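Local atomic coordinates of haloacid dehalogenase-like hydrolase (Bacteroides thetaiotaomicron, PDB entry 2RBK), a protein that probably acts as a magnesium-dependent phosphatase of the haloacid dehalogenase superfamily. Residues F7-T12 and I39-G44. Numbering follows the deposited sequence.
With MG (magnesium ion), chain B; VN4 (oxido(dioxo)vanadium), chain C.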
loop_
_atom_site.group_PDB
_atom_site.type_symbol
_atom_site.label_atom_id
_atom_site.label_comp_id
_atom_site.label_asym_id
_atom_site.label_seq_id
_atom_site.Cartn_x
_atom_site.Cartn_y
_atom_site.Cartn_z
ATOM N N PHE A 7 4.387 7.866 2.666
ATOM C CA PHE A 7 4.202 6.974 3.818
ATOM C C PHE A 7 3.328 5.779 3.450
ATOM O O PHE A 7 2.162 5.937 3.089
ATOM C CB PHE A 7 3.515 7.687 4.951
ATOM C CG PHE A 7 4.310 8.802 5.560
ATOM C CD1 PHE A 7 4.117 10.111 5.199
ATOM C CD2 PHE A 7 5.302 8.531 6.514
ATOM C CE1 PHE A 7 4.849 11.138 5.774
ATOM C CE2 PHE A 7 6.036 9.561 7.067
ATOM C CZ PHE A 7 5.812 10.865 6.707
ATOM N N ASP A 8 3.880 4.569 3.652
ATOM C CA ASP A 8 3.025 3.408 3.801
ATOM C C ASP A 8 2.114 3.596 5.002
ATOM O O ASP A 8 2.418 4.348 5.921
ATOM C CB ASP A 8 3.911 2.188 3.996
ATOM C CG ASP A 8 3.188 0.919 4.232
ATOM O OD1 ASP A 8 3.534 0.216 5.212
ATOM O OD2 ASP A 8 2.263 0.595 3.435
ATOM N N ILE A 9 0.969 2.890 4.995
ATOM C CA ILE A 9 0.061 2.986 6.137
ATOM C C ILE A 9 0.391 1.856 7.144
ATOM O O ILE A 9 0.853 2.139 8.263
ATOM C CB ILE A 9 -1.432 2.907 5.764
ATOM C CG1 ILE A 9 -1.818 4.006 4.793
ATOM C CG2 ILE A 9 -2.259 2.920 7.017
ATOM C CD1 ILE A 9 -3.234 3.826 4.240
ATOM N N ASP A 10 0.108 0.627 6.794
ATOM C CA ASP A 10 0.108 -0.449 7.803
ATOM C C ASP A 10 1.527 -0.814 8.224
ATOM O O ASP A 10 2.362 -1.191 7.425
ATOM C CB ASP A 10 -0.636 -1.634 7.249
ATOM C CG ASP A 10 -2.065 -1.282 6.956
ATOM O OD1 ASP A 10 -2.808 -1.061 7.933
ATOM O OD2 ASP A 10 -2.421 -1.154 5.756
ATOM N N GLY A 11 1.832 -0.680 9.499
ATOM C CA GLY A 11 3.133 -0.909 10.069
ATOM C C GLY A 11 4.070 0.262 9.935
ATOM O O GLY A 11 5.224 0.164 10.375
ATOM N N THR A 12 3.616 1.372 9.366
ATOM C CA THR A 12 4.467 2.552 9.112
ATOM C C THR A 12 3.838 3.781 9.766
ATOM O O THR A 12 4.474 4.404 10.635
ATOM C CB THR A 12 4.677 2.693 7.594
ATOM O OG1 THR A 12 5.362 1.539 7.114
ATOM C CG2 THR A 12 5.528 3.957 7.305
ATOM N N ILE A 39 2.809 15.705 1.805
ATOM C CA ILE A 39 2.670 14.460 2.527
ATOM C C ILE A 39 1.717 13.536 1.783
ATOM O O ILE A 39 0.545 13.899 1.537
ATOM C CB ILE A 39 2.137 14.730 3.945
ATOM C CG1 ILE A 39 3.137 15.572 4.749
ATOM C CG2 ILE A 39 1.750 13.425 4.626
ATOM C CD1 ILE A 39 2.642 16.043 6.076
ATOM N N PHE A 40 2.215 12.400 1.350
ATOM C CA PHE A 40 1.462 11.479 0.515
ATOM C C PHE A 40 1.384 10.141 1.185
ATOM O O PHE A 40 2.309 9.639 1.842
ATOM C CB PHE A 40 2.163 11.309 -0.828
ATOM C CG PHE A 40 2.293 12.626 -1.560
ATOM C CD1 PHE A 40 3.507 13.270 -1.674
ATOM C CD2 PHE A 40 1.146 13.216 -2.073
ATOM C CE1 PHE A 40 3.553 14.507 -2.346
ATOM C CE2 PHE A 40 1.198 14.445 -2.729
ATOM C CZ PHE A 40 2.411 15.102 -2.833
ATOM N N ILE A 41 0.243 9.488 0.990
ATOM C CA ILE A 41 0.023 8.094 1.355
ATOM C C ILE A 41 0.425 7.202 0.221
ATOM O O ILE A 41 0.142 7.544 -0.939
ATOM C CB ILE A 41 -1.462 7.908 1.727
ATOM C CG1 ILE A 41 -1.829 8.777 2.946
ATOM C CG2 ILE A 41 -1.825 6.446 1.932
ATOM C CD1 ILE A 41 -1.036 8.464 4.183
ATOM N N ALA A 42 1.096 6.086 0.504
ATOM C CA ALA A 42 1.494 5.119 -0.523
ATOM C C ALA A 42 1.178 3.753 0.048
ATOM O O ALA A 42 1.962 3.195 0.820
ATOM C CB ALA A 42 2.934 5.294 -0.929
ATOM N N THR A 43 0.023 3.181 -0.369
ATOM C CA THR A 43 -0.525 1.986 0.246
ATOM C C THR A 43 -0.977 0.974 -0.788
ATOM O O THR A 43 -1.396 1.292 -1.891
ATOM C CB THR A 43 -1.671 2.388 1.202
ATOM O OG1 THR A 43 -2.192 1.248 1.881
ATOM C CG2 THR A 43 -2.843 3.032 0.465
ATOM N N GLY A 44 -0.933 -0.313 -0.364
ATOM C CA GLY A 44 -1.601 -1.365 -1.037
ATOM C C GLY A 44 -3.089 -1.340 -0.877
ATOM O O GLY A 44 -3.858 -1.947 -1.644
HETATM MG MG MG B . 3.183 -1.775 5.593
HETATM V V VN4 C . 0.662 -0.637 3.382
HETATM O O1 VN4 C . -0.365 0.592 3.835
HETATM O O2 VN4 C . 1.391 -1.689 4.590
HETATM O O3 VN4 C . 0.657 -1.440 1.730
HETATM O O HOH W 1 4.140 -2.293 3.804
HETATM O O HOH W 2 2.997 -3.726 6.294
HETATM O O HOH W 3 -1.191 -1.674 3.399
#
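Phe-7 and Ile-41 pair in parallel within the central mixed sheet of a haloacid dehalogenase (HAD) fold. Two backbone bonds join the strands there. Phe-7 N donates to Phe-40 O at 2.9 Å, almost in line with that carbonyl. Ala-42 N donates to Phe-7 O at 2.8 Å, from above the carbonyl plane. The chains stay close through Asp-8, whose CA meets Ala-42 O, and part after it. The vanadium group sits between the loops that follow. Asp-8, Asp-10 and Thr-12 fit the DxDx(T/V) pattern of HAD enzymes.

The Asp-8 carboxylate is shared by two centres. Its OD2 binds vanadium at 2.0 Å and its OD1 binds the magnesium ion. That OD1 also accepts a bond from Thr-12 OG1 on its anti lone pair, which ties the carboxylate to the chain four residues on. Asp-10 gives magnesium its backbone O, and Asp-211 completes the site with two waters and VN4 O2.

Oxygen O1 of the vanadium group takes three hydrogen bonds from the two segments: Ile-9 N, Asp-10 N at 3.0 Å and Thr-43 OG1 at 2.8 Å. The Thr-43 hydroxyl lies anti to its own backbone N (chi1 -177°), which brings it to O1. Ala-42 O accepts from Lys-188 NZ, which also bonds the vanadium group.

Ile-9 lies behind this oxygen. Its CG1 meets Ile-41 CG2 at 3.8 Å, and its CD1 packs on Thr-43. Replacing Ile-9 with an alanine would probably open a gap against Ile-41 CG2 and Thr-43 CB beside O1. Water 3 binds vanadium opposite Asp-8 OD2. These two are the apices of a trigonal bipyramid, consistent with a mimic of the phosphoryl-transfer transition state in the HAD active site. At its equator, Gly-44 N donates to VN4 O3 at 2.9 Å.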